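Local coordinates for protein LBCATS-a (Synthetic construct, PDB 5EY5) that probably cleaves indole-3-glycerol phosphate to indole and glyceraldehyde 3-phosphate, as the alpha chain of tryptophan synthase, and binds sn-glycerol-3-phosphate here in a TIM barrel, at residues A39-E42 and I47-L50; L126-L131 and A137-A142; S215-A220 and R254-E259. All blocks are in the same frame, centred on the assembly; numbering follows the deposited sequence.

Along the chain the three contacts come in series, each closing before the next opens, in one eight-stranded parallel barrel. Contacts 1 and 2 reach the same sheet through strands 48-51 and 125-127, on opposite sides of the chain's centre, about 22 Å between contact centres; they meet inside the barrel, where Glu49 OE1 packs 3.4 Å from Ile127 CD1 and Glu49 also bonds the ligand. Contact 3, a helix-to-helix joint on the outside, about 14 Å from contact 1 between centres, ties helix 217-224 to helix 249-263. That last helix also covers helix 30-42, with Leu40 CD2 3.8 Å from Val257 CG2, so elements near the two ends of the chain pack side by side.

Contact 1 of 3, residues A39-E42 and I47-L50; sequences ALVE and IIEL. With G3P (sn-glycerol-3-phosphate), chain E.
In the beta-alpha-beta unit that runs from strand 18-24 through helix 30-42 to strand 48-51, Leu40 and Val41 at the end of the helix pack on Ile48 of the next, parallel strand. One methyl does the touching on the strand side. Ile48 CD1 lies 3.7 Å from Val41 CG2, and the same CD1 sits 4.0 Å from Leu40 CB, so it rests against two consecutive residues of the helix. Ile48 holds CG1 beside its backbone N (chi1 -70°) and runs on extended, which carries CD1 out to the helix; the side chains of Val41 and Ile48 meet at about a right angle. Leu40 continues past this meeting point onto Pro21 of strand 18-24 and Val253 and Val257 of helix 249-263, while Val41 and Ile48 share Val95 as a neighbour.

The next strand residue, Glu49, turns its side chain the other way, into the barrel. Its OE2 accepts a hydrogen bond from O1 of sn-glycerol-3-phosphate at 2.5 Å, a short one; Tyr175 OH and the backbone N atoms of Gly184, Gly213, Gly233 and Ser234 also hydrogen-bond to the ligand. The alternation of the strand thus gives it two chemistries: an outer side where Ile48 packs on the helix, and an inner side on which a carboxylate takes one hydrogen bond from the ligand's O1.

Contact 2 of 3, residues L126-L131 and A137-A142; sequences LIVPDL and ADLAAA
Leu139 and Leu131 face each other with matching torsions: in both, CG is anti to the backbone N (chi1 -177° and -170°, respectively), and each sends its CD2 toward the other segment. These two CD2 methyls meet at 3.7 Å, and Leu131 CD2 also comes within 4.2 Å of Leu139 CB. Val128 CG2, held beside its own backbone N, approaches the same Leu139 CD2 at 3.7 Å. One methyl of the helix is therefore gripped by two residues of the loop. The other branch of Leu139 serves the strand: its CD1 lies 4.1 Å from Leu126 CD1. All three partners cross the Leu139 side chain obliquely.

The backbone sets up this reception. A type I turn from Val128 to Leu131, closed by Leu131 N to Val128 O at 3.2 Å, folds the chain back after the strand and brings the side chains of Val128 and Leu131 to the same helix residue. Helix 111-121 adds Phe114, against Leu126, and Val115, against Leu139, and an aromatic side chain of another protein chain packs on Leu131.

All four touching residues are buried and apolar, so contact of methyl with methyl carries the joint. It links strand 125-127, the loop leaving it and the first turn of helix 137-146, a single large helix residue lying over the strand's outer face as in the beta-alpha units of a TIM barrel.

Contact 3 of 3, residues S215-A220 and R254-E259; sequences STPEQA and REFVRE
Ser215, in the loop just before helix 217-224 of the TIM barrel, and Pro217, the first residue of that helix, meet Phe256 and Glu259 of helix 249-263, the last helix of the chain. Phe256, with CG anti to its backbone N (chi1 -178°), reaches its ring across to the other segment although its CB does not head there. Ser215 O approaches the ring at its edge, near the ring plane, 3.4 Å from Phe256 CZ; the partly positive ring C-H groups make this a favourable meeting for a carbonyl oxygen. Pro217 CD comes obliquely to the same ring, 4.2 Å from Phe256 CE2. The ring also makes a cation-pi interaction with Arg239, and Ala235 and Ile236 of helix 234-241 pack on it.

Farther along, at the more exposed Glu259, Pro217 and Glu259 lie side by side and point the same way. Pro217 CG is 3.9 Å from Glu259 OE2, while Pro217 CB rests 4.1 Å from Glu259 O. These are van der Waals contacts, with the carboxylate on the exposed side of the contact.

The hydrogen bonds belong to the 215-220 segment itself and fix the shape that Phe256 packs on. Thr216 is the N-cap: its OG1 accepts from Gln219 N at 3.2 Å, satisfying an amide of the first helical turn. Gln219 runs out extended (chi2 179°) to bring its amide to Ser215, the residue before the cap; its NE2 is hydrogen-bonded to Arg186 O. Ser215 OG is hydrogen-bonded to O of Gly213, a residue whose N binds sn-glycerol-3-phosphate, so Ser215 probably helps to place the ligand loop. The backbone N of Ser215 gives its hydrogen to Gln219 OE1 at 2.9 Å, nearly straight at 173°.

Contact 1 of 3, residues A39-E42 and I47-L50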
ATOM      1  N   ALA A  39       3.140  46.986  36.262  1.00 44.06           N
ATOM      2  CA  ALA A  39       3.399  46.221  37.475  1.00 48.01           C
ATOM      3  C   ALA A  39       4.857  45.792  37.557  1.00 39.87           C
ATOM      4  O   ALA A  39       5.462  45.846  38.632  1.00 40.95           O
ATOM      5  CB  ALA A  39       2.479  45.001  37.532  1.00 46.39           C
ATOM      6  N   LEU A  40       5.438  45.358  36.434  1.00 35.80           N
ATOM      7  CA  LEU A  40       6.813  44.864  36.444  1.00 32.75           C
ATOM      8  C   LEU A  40       7.783  45.965  36.835  1.00 36.56           C
ATOM      9  O   LEU A  40       8.720  45.735  37.613  1.00 36.57           O
ATOM     10  CB  LEU A  40       7.185  44.294  35.069  1.00 33.75           C
ATOM     11  CG  LEU A  40       6.502  42.989  34.664  1.00 34.47           C
ATOM     12  CD1 LEU A  40       6.907  42.622  33.243  1.00 34.26           C
ATOM     13  CD2 LEU A  40       6.863  41.893  35.658  1.00 39.75           C
ATOM     14  N   VAL A  41       7.563  47.174  36.307  1.00 33.93           N
ATOM     15  CA  VAL A  41       8.394  48.323  36.648  1.00 39.98           C
ATOM     16  C   VAL A  41       8.290  48.626  38.135  1.00 43.29           C
ATOM     17  O   VAL A  41       9.300  48.798  38.822  1.00 43.95           O
ATOM     18  CB  VAL A  41       7.994  49.539  35.792  1.00 45.40           C
ATOM     19  CG1 VAL A  41       8.752  50.783  36.229  1.00 49.60           C
ATOM     20  CG2 VAL A  41       8.243  49.237  34.311  1.00 48.30           C
ATOM     21  N   GLU A  42       7.059  48.703  38.651  1.00 48.11           N
ATOM     22  CA  GLU A  42       6.856  48.970  40.070  1.00 54.36           C
ATOM     23  C   GLU A  42       7.481  47.896  40.951  1.00 52.16           C
ATOM     24  O   GLU A  42       7.794  48.155  42.123  1.00 46.87           O
ATOM     25  CB  GLU A  42       5.363  49.084  40.361  1.00 68.75           C
ATOM     26  CG  GLU A  42       4.677  50.162  39.545  1.00 83.57           C
ATOM     27  CD  GLU A  42       5.285  51.533  39.776  1.00 93.08           C
ATOM     28  OE1 GLU A  42       4.770  52.278  40.641  1.00 99.52           O
ATOM     29  OE2 GLU A  42       6.288  51.860  39.103  1.00 88.94           O
ATOM     30  N   ILE A  47      14.901  45.934  32.999  1.00 30.95           N
ATOM     31  CA  ILE A  47      14.677  45.867  31.567  1.00 30.76           C
ATOM     32  C   ILE A  47      13.527  44.902  31.385  1.00 33.57           C
ATOM     33  O   ILE A  47      13.414  43.921  32.127  1.00 34.08           O
ATOM     34  CB  ILE A  47      15.914  45.367  30.799  1.00 30.69           C
ATOM     35  CG1 ILE A  47      17.119  46.287  31.048  1.00 35.53           C
ATOM     36  CG2 ILE A  47      15.575  45.202  29.303  1.00 33.84           C
ATOM     37  CD1 ILE A  47      18.471  45.683  30.630  1.00 35.61           C
ATOM     38  N   ILE A  48      12.661  45.183  30.422  1.00 31.95           N
ATOM     39  CA  ILE A  48      11.506  44.338  30.164  1.00 34.60           C
ATOM     40  C   ILE A  48      11.633  43.789  28.760  1.00 36.56           C
ATOM     41  O   ILE A  48      11.791  44.558  27.798  1.00 33.83           O
ATOM     42  CB  ILE A  48      10.184  45.093  30.347  1.00 36.82           C
ATOM     43  CG1 ILE A  48       9.967  45.379  31.830  1.00 34.98           C
ATOM     44  CG2 ILE A  48       9.042  44.274  29.731  1.00 37.50           C
ATOM     45  CD1 ILE A  48       8.904  46.391  32.102  1.00 39.66           C
ATOM     46  N   GLU A  49      11.598  42.458  28.651  1.00 35.45           N
ATOM     47  CA  GLU A  49      11.483  41.776  27.376  1.00 36.16           C
ATOM     48  C   GLU A  49      10.014  41.532  27.066  1.00 30.44           C
ATOM     49  O   GLU A  49       9.280  40.979  27.894  1.00 30.30           O
ATOM     50  CB  GLU A  49      12.242  40.449  27.390  1.00 36.72           C
ATOM     51  CG  GLU A  49      13.751  40.590  27.458  1.00 44.98           C
ATOM     52  CD  GLU A  49      14.469  39.245  27.518  1.00 45.35           C
ATOM     53  OE1 GLU A  49      15.685  39.241  27.788  1.00 46.39           O
ATOM     54  OE2 GLU A  49      13.817  38.201  27.288  1.00 43.15           O
ATOM     55  N   LEU A  50       9.597  41.945  25.875  1.00 26.88           N
ATOM     56  CA  LEU A  50       8.257  41.681  25.361  1.00 28.09           C
ATOM     57  C   LEU A  50       8.379  40.707  24.198  1.00 32.66           C
ATOM     58  O   LEU A  50       9.042  41.007  23.200  1.00 34.56           O
ATOM     59  CB  LEU A  50       7.568  42.973  24.911  1.00 25.10           C
ATOM     60  CG  LEU A  50       7.109  43.885  26.056  1.00 32.90           C
ATOM     61  CD1 LEU A  50       6.544  45.211  25.521  1.00 35.93           C
ATOM     62  CD2 LEU A  50       6.089  43.177  26.915  1.00 32.30           C
TER
HETATM   63  O1  G3P E 301      14.152  35.685  27.463  1.00 39.15           O
HETATM   64  C1  G3P E 301      13.532  34.499  27.065  1.00 43.18           C
HETATM   65  C2  G3P E 301      12.816  33.843  28.241  1.00 44.48           C
HETATM   66  O2  G3P E 301      11.918  32.913  27.705  1.00 44.20           O
HETATM   67  C3  G3P E 301      13.806  33.183  29.223  1.00 35.39           C
HETATM   68  O1P G3P E 301      13.725  31.777  29.205  1.00 38.97           O
HETATM   69  O4P G3P E 301      11.305  31.138  29.744  1.00 45.39           O
HETATM   70  O2P G3P E 301      13.113  29.542  30.445  1.00 36.67           O
HETATM   71  O3P G3P E 301      12.869  31.660  31.632  1.00 44.00           O
HETATM   72  P   G3P E 301      12.728  31.007  30.277  1.00 42.49           P

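Contact 2 of 3, residues L126-L131 and A137-A142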
ATOM      1  N   LEU A 126      16.593  44.448  20.586  1.00 30.53           N
ATOM      2  CA  LEU A 126      16.010  43.361  19.821  1.00 32.17           C
ATOM      3  C   LEU A 126      16.724  42.074  20.178  1.00 26.36           C
ATOM      4  O   LEU A 126      17.957  42.038  20.226  1.00 29.22           O
ATOM      5  CB  LEU A 126      16.129  43.602  18.316  1.00 33.80           C
ATOM      6  CG  LEU A 126      15.429  44.852  17.792  1.00 43.45           C
ATOM      7  CD1 LEU A 126      15.483  44.882  16.270  1.00 47.59           C
ATOM      8  CD2 LEU A 126      13.982  44.902  18.288  1.00 43.77           C
ATOM      9  N   ILE A 127      15.934  41.040  20.444  1.00 24.57           N
ATOM     10  CA  ILE A 127      16.393  39.664  20.569  1.00 27.16           C
ATOM     11  C   ILE A 127      15.701  38.879  19.466  1.00 26.12           C
ATOM     12  O   ILE A 127      14.469  38.865  19.403  1.00 25.25           O
ATOM     13  CB  ILE A 127      16.054  39.083  21.949  1.00 32.25           C
ATOM     14  CG1 ILE A 127      16.771  39.876  23.042  1.00 32.75           C
ATOM     15  CG2 ILE A 127      16.396  37.580  22.016  1.00 32.88           C
ATOM     16  CD1 ILE A 127      16.321  39.473  24.444  1.00 33.18           C
ATOM     17  N   VAL A 128      16.470  38.284  18.572  1.00 27.78           N
ATOM     18  CA  VAL A 128      15.920  37.563  17.430  1.00 31.82           C
ATOM     19  C   VAL A 128      16.406  36.120  17.498  1.00 33.38           C
ATOM     20  O   VAL A 128      17.500  35.800  17.039  1.00 28.20           O
ATOM     21  CB  VAL A 128      16.325  38.221  16.100  1.00 36.12           C
ATOM     22  CG1 VAL A 128      15.657  37.490  14.939  1.00 30.67           C
ATOM     23  CG2 VAL A 128      15.953  39.688  16.117  1.00 34.01           C
ATOM     24  N   PRO A 129      15.613  35.212  18.063  1.00 27.98           N
ATOM     25  CA  PRO A 129      16.179  33.903  18.422  1.00 34.55           C
ATOM     26  C   PRO A 129      16.658  33.073  17.234  1.00 29.29           C
ATOM     27  O   PRO A 129      17.593  32.293  17.404  1.00 32.90           O
ATOM     28  CB  PRO A 129      15.031  33.227  19.184  1.00 34.85           C
ATOM     29  CG  PRO A 129      14.237  34.389  19.768  1.00 29.69           C
ATOM     30  CD  PRO A 129      14.301  35.442  18.689  1.00 29.49           C
ATOM     31  N   ASP A 130      16.077  33.195  16.037  1.00 30.92           N
ATOM     32  CA  ASP A 130      16.526  32.362  14.921  1.00 30.96           C
ATOM     33  C   ASP A 130      17.436  33.100  13.940  1.00 34.66           C
ATOM     34  O   ASP A 130      17.506  32.719  12.764  1.00 33.54           O
ATOM     35  CB  ASP A 130      15.328  31.759  14.179  1.00 31.28           C
ATOM     36  CG  ASP A 130      14.273  32.803  13.813  1.00 40.19           C
ATOM     37  OD1 ASP A 130      14.421  33.989  14.207  1.00 33.43           O
ATOM     38  OD2 ASP A 130      13.282  32.421  13.155  1.00 35.42           O
ATOM     39  N   LEU A 131      18.171  34.121  14.390  1.00 29.16           N
ATOM     40  CA  LEU A 131      19.008  34.931  13.500  1.00 34.75           C
ATOM     41  C   LEU A 131      20.460  34.960  13.969  1.00 37.21           C
ATOM     42  O   LEU A 131      20.836  35.797  14.803  1.00 38.34           O
ATOM     43  CB  LEU A 131      18.460  36.356  13.403  1.00 29.44           C
ATOM     44  CG  LEU A 131      19.101  37.243  12.327  1.00 30.87           C
ATOM     45  CD1 LEU A 131      18.795  36.714  10.934  1.00 35.08           C
ATOM     46  CD2 LEU A 131      18.684  38.697  12.465  1.00 32.16           C
ATOM     47  N   ALA A 137      23.317  40.515   8.937  1.00 39.62           N
ATOM     48  CA  ALA A 137      23.955  41.718   8.403  1.00 50.61           C
ATOM     49  C   ALA A 137      22.945  42.837   8.153  1.00 48.28           C
ATOM     50  O   ALA A 137      23.197  43.999   8.503  1.00 43.46           O
ATOM     51  CB  ALA A 137      24.723  41.383   7.121  1.00 52.10           C
ATOM     52  N   ASP A 138      21.797  42.515   7.542  1.00 49.53           N
ATOM     53  CA  ASP A 138      20.817  43.549   7.204  1.00 50.67           C
ATOM     54  C   ASP A 138      20.201  44.170   8.458  1.00 46.98           C
ATOM     55  O   ASP A 138      20.153  45.398   8.597  1.00 44.73           O
ATOM     56  CB  ASP A 138      19.715  42.975   6.306  1.00 59.74           C
ATOM     57  CG  ASP A 138      20.186  42.690   4.879  1.00 69.66           C
ATOM     58  OD1 ASP A 138      19.482  41.938   4.167  1.00 69.46           O
ATOM     59  OD2 ASP A 138      21.248  43.209   4.469  1.00 68.95           O
ATOM     60  N   LEU A 139      19.688  43.338   9.365  1.00 37.52           N
ATOM     61  CA  LEU A 139      19.084  43.861  10.589  1.00 39.86           C
ATOM     62  C   LEU A 139      20.100  44.654  11.407  1.00 43.32           C
ATOM     63  O   LEU A 139      19.770  45.699  11.982  1.00 43.05           O
ATOM     64  CB  LEU A 139      18.489  42.716  11.415  1.00 36.29           C
ATOM     65  CG  LEU A 139      17.755  43.123  12.711  1.00 39.18           C
ATOM     66  CD1 LEU A 139      16.605  44.061  12.428  1.00 38.12           C
ATOM     67  CD2 LEU A 139      17.254  41.913  13.503  1.00 34.11           C
ATOM     68  N   ALA A 140      21.347  44.178  11.460  1.00 36.12           N
ATOM     69  CA  ALA A 140      22.368  44.827  12.277  1.00 39.42           C
ATOM     70  C   ALA A 140      22.706  46.222  11.768  1.00 42.79           C
ATOM     71  O   ALA A 140      22.959  47.128  12.568  1.00 47.41           O
ATOM     72  CB  ALA A 140      23.627  43.961  12.322  1.00 42.36           C
ATOM     73  N   ALA A 141      22.725  46.421  10.450  1.00 45.54           N
ATOM     74  CA  ALA A 141      23.039  47.750   9.933  1.00 48.07           C
ATOM     75  C   ALA A 141      21.887  48.724  10.174  1.00 50.36           C
ATOM     76  O   ALA A 141      22.111  49.894  10.494  1.00 52.67           O
ATOM     77  CB  ALA A 141      23.388  47.666   8.449  1.00 47.56           C
ATOM     78  N   ALA A 142      20.645  48.262  10.026  1.00 45.27           N
ATOM     79  CA  ALA A 142      19.508  49.111  10.354  1.00 41.87           C
ATOM     80  C   ALA A 142      19.479  49.437  11.842  1.00 40.46           C
ATOM     81  O   ALA A 142      19.220  50.583  12.231  1.00 45.55           O
ATOM     82  CB  ALA A 142      18.207  48.434   9.924  1.00 42.15           C
TER

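Contact 3 of 3, residues S215-A220 and R254-E259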
ATOM      1  N   SER A 215      13.497  29.576  37.432  1.00 48.59           N
ATOM      2  CA  SER A 215      12.088  29.505  37.792  1.00 55.62           C
ATOM      3  C   SER A 215      11.756  29.885  39.234  1.00 60.84           C
ATOM      4  O   SER A 215      10.570  30.048  39.547  1.00 66.32           O
ATOM      5  CB  SER A 215      11.546  28.092  37.520  1.00 56.93           C
ATOM      6  OG  SER A 215      12.600  27.147  37.465  1.00 59.96           O
ATOM      7  N   THR A 216      12.736  30.028  40.114  1.00 51.11           N
ATOM      8  CA  THR A 216      12.483  30.299  41.521  1.00 55.87           C
ATOM      9  C   THR A 216      13.418  31.386  42.020  1.00 59.24           C
ATOM     10  O   THR A 216      14.508  31.584  41.468  1.00 57.48           O
ATOM     11  CB  THR A 216      12.678  29.042  42.382  1.00 61.14           C
ATOM     12  OG1 THR A 216      14.065  28.679  42.367  1.00 60.15           O
ATOM     13  CG2 THR A 216      11.845  27.880  41.851  1.00 61.87           C
ATOM     14  N   PRO A 217      13.028  32.105  43.077  1.00 46.89           N
ATOM     15  CA  PRO A 217      13.955  33.077  43.673  1.00 47.00           C
ATOM     16  C   PRO A 217      15.308  32.482  44.046  1.00 47.21           C
ATOM     17  O   PRO A 217      16.334  33.138  43.834  1.00 46.61           O
ATOM     18  CB  PRO A 217      13.185  33.583  44.904  1.00 48.64           C
ATOM     19  CG  PRO A 217      12.047  32.640  45.088  1.00 53.07           C
ATOM     20  CD  PRO A 217      11.712  32.137  43.733  1.00 49.93           C
ATOM     21  N   GLU A 218      15.349  31.262  44.591  1.00 48.41           N
ATOM     22  CA  GLU A 218      16.638  30.671  44.948  1.00 52.18           C
ATOM     23  C   GLU A 218      17.538  30.527  43.725  1.00 51.12           C
ATOM     24  O   GLU A 218      18.741  30.807  43.790  1.00 47.24           O
ATOM     25  CB  GLU A 218      16.431  29.318  45.633  1.00 56.32           C
ATOM     26  N   GLN A 219      16.973  30.107  42.593  1.00 50.24           N
ATOM     27  CA  GLN A 219      17.762  30.011  41.367  1.00 45.18           C
ATOM     28  C   GLN A 219      18.170  31.384  40.862  1.00 37.50           C
ATOM     29  O   GLN A 219      19.291  31.565  40.380  1.00 40.11           O
ATOM     30  CB  GLN A 219      16.972  29.269  40.288  1.00 46.07           C
ATOM     31  CG  GLN A 219      16.794  27.804  40.567  1.00 51.11           C
ATOM     32  CD  GLN A 219      15.990  27.112  39.479  1.00 56.06           C
ATOM     33  OE1 GLN A 219      15.348  27.770  38.658  1.00 53.34           O
ATOM     34  NE2 GLN A 219      16.022  25.782  39.467  1.00 58.55           N
ATOM     35  N   ALA A 220      17.257  32.360  40.924  1.00 36.27           N
ATOM     36  CA  ALA A 220      17.604  33.705  40.486  1.00 35.55           C
ATOM     37  C   ALA A 220      18.766  34.254  41.297  1.00 42.07           C
ATOM     38  O   ALA A 220      19.654  34.925  40.751  1.00 40.66           O
ATOM     39  CB  ALA A 220      16.387  34.618  40.592  1.00 35.01           C
ATOM     40  N   ARG A 254       3.038  40.429  40.164  1.00 43.79           N
ATOM     41  CA  ARG A 254       3.731  41.402  41.005  1.00 44.07           C
ATOM     42  C   ARG A 254       4.348  40.736  42.229  1.00 43.62           C
ATOM     43  O   ARG A 254       5.483  41.046  42.606  1.00 48.61           O
ATOM     44  CB  ARG A 254       2.785  42.525  41.434  1.00 45.71           C
ATOM     45  CG  ARG A 254       3.521  43.691  42.077  1.00 53.90           C
ATOM     46  CD  ARG A 254       2.598  44.796  42.607  1.00 62.76           C
ATOM     47  NE  ARG A 254       1.205  44.384  42.718  1.00 66.12           N
ATOM     48  CZ  ARG A 254       0.228  44.851  41.948  1.00 66.79           C
ATOM     49  NH1 ARG A 254       0.494  45.758  41.016  1.00 58.19           N
ATOM     50  NH2 ARG A 254      -1.021  44.425  42.123  1.00 73.41           N
ATOM     51  N   GLU A 255       3.614  39.824  42.870  1.00 41.39           N
ATOM     52  CA  GLU A 255       4.141  39.172  44.061  1.00 47.69           C
ATOM     53  C   GLU A 255       5.340  38.306  43.716  1.00 45.36           C
ATOM     54  O   GLU A 255       6.361  38.345  44.413  1.00 43.12           O
ATOM     55  CB  GLU A 255       3.050  38.347  44.747  1.00 46.76           C
ATOM     56  N   PHE A 256       5.247  37.539  42.624  1.00 43.29           N
ATOM     57  CA  PHE A 256       6.358  36.677  42.232  1.00 38.94           C
ATOM     58  C   PHE A 256       7.585  37.502  41.883  1.00 39.55           C
ATOM     59  O   PHE A 256       8.705  37.183  42.306  1.00 41.63           O
ATOM     60  CB  PHE A 256       5.953  35.789  41.051  1.00 39.47           C
ATOM     61  CG  PHE A 256       7.037  34.835  40.609  1.00 40.96           C
ATOM     62  CD1 PHE A 256       7.520  34.866  39.312  1.00 34.28           C
ATOM     63  CD2 PHE A 256       7.569  33.909  41.493  1.00 42.57           C
ATOM     64  CE1 PHE A 256       8.521  34.001  38.903  1.00 37.54           C
ATOM     65  CE2 PHE A 256       8.568  33.032  41.087  1.00 42.90           C
ATOM     66  CZ  PHE A 256       9.045  33.083  39.789  1.00 38.61           C
ATOM     67  N   VAL A 257       7.393  38.576  41.113  1.00 36.51           N
ATOM     68  CA  VAL A 257       8.530  39.361  40.663  1.00 36.91           C
ATOM     69  C   VAL A 257       9.135  40.163  41.803  1.00 34.79           C
ATOM     70  O   VAL A 257      10.316  40.513  41.755  1.00 33.66           O
ATOM     71  CB  VAL A 257       8.104  40.243  39.481  1.00 36.12           C
ATOM     72  CG1 VAL A 257       9.179  41.276  39.146  1.00 34.75           C
ATOM     73  CG2 VAL A 257       7.821  39.355  38.268  1.00 32.50           C
ATOM     74  N   ARG A 258       8.369  40.452  42.847  1.00 39.06           N
ATOM     75  CA  ARG A 258       8.976  41.081  44.010  1.00 35.44           C
ATOM     76  C   ARG A 258       9.898  40.101  44.734  1.00 38.44           C
ATOM     77  O   ARG A 258      10.967  40.490  45.224  1.00 37.55           O
ATOM     78  CB  ARG A 258       7.887  41.619  44.940  1.00 38.10           C
ATOM     79  N   GLU A 259       9.507  38.825  44.804  1.00 36.23           N
ATOM     80  CA  GLU A 259      10.409  37.801  45.324  1.00 44.84           C
ATOM     81  C   GLU A 259      11.675  37.732  44.484  1.00 44.36           C
ATOM     82  O   GLU A 259      12.788  37.660  45.015  1.00 43.44           O
ATOM     83  CB  GLU A 259       9.729  36.435  45.333  1.00 55.56           C
ATOM     84  CG  GLU A 259       8.443  36.339  46.115  1.00 71.79           C
ATOM     85  CD  GLU A 259       7.765  34.992  45.909  1.00 85.55           C
ATOM     86  OE1 GLU A 259       6.519  34.957  45.792  1.00 89.97           O
ATOM     87  OE2 GLU A 259       8.486  33.969  45.846  1.00 87.68           O
TER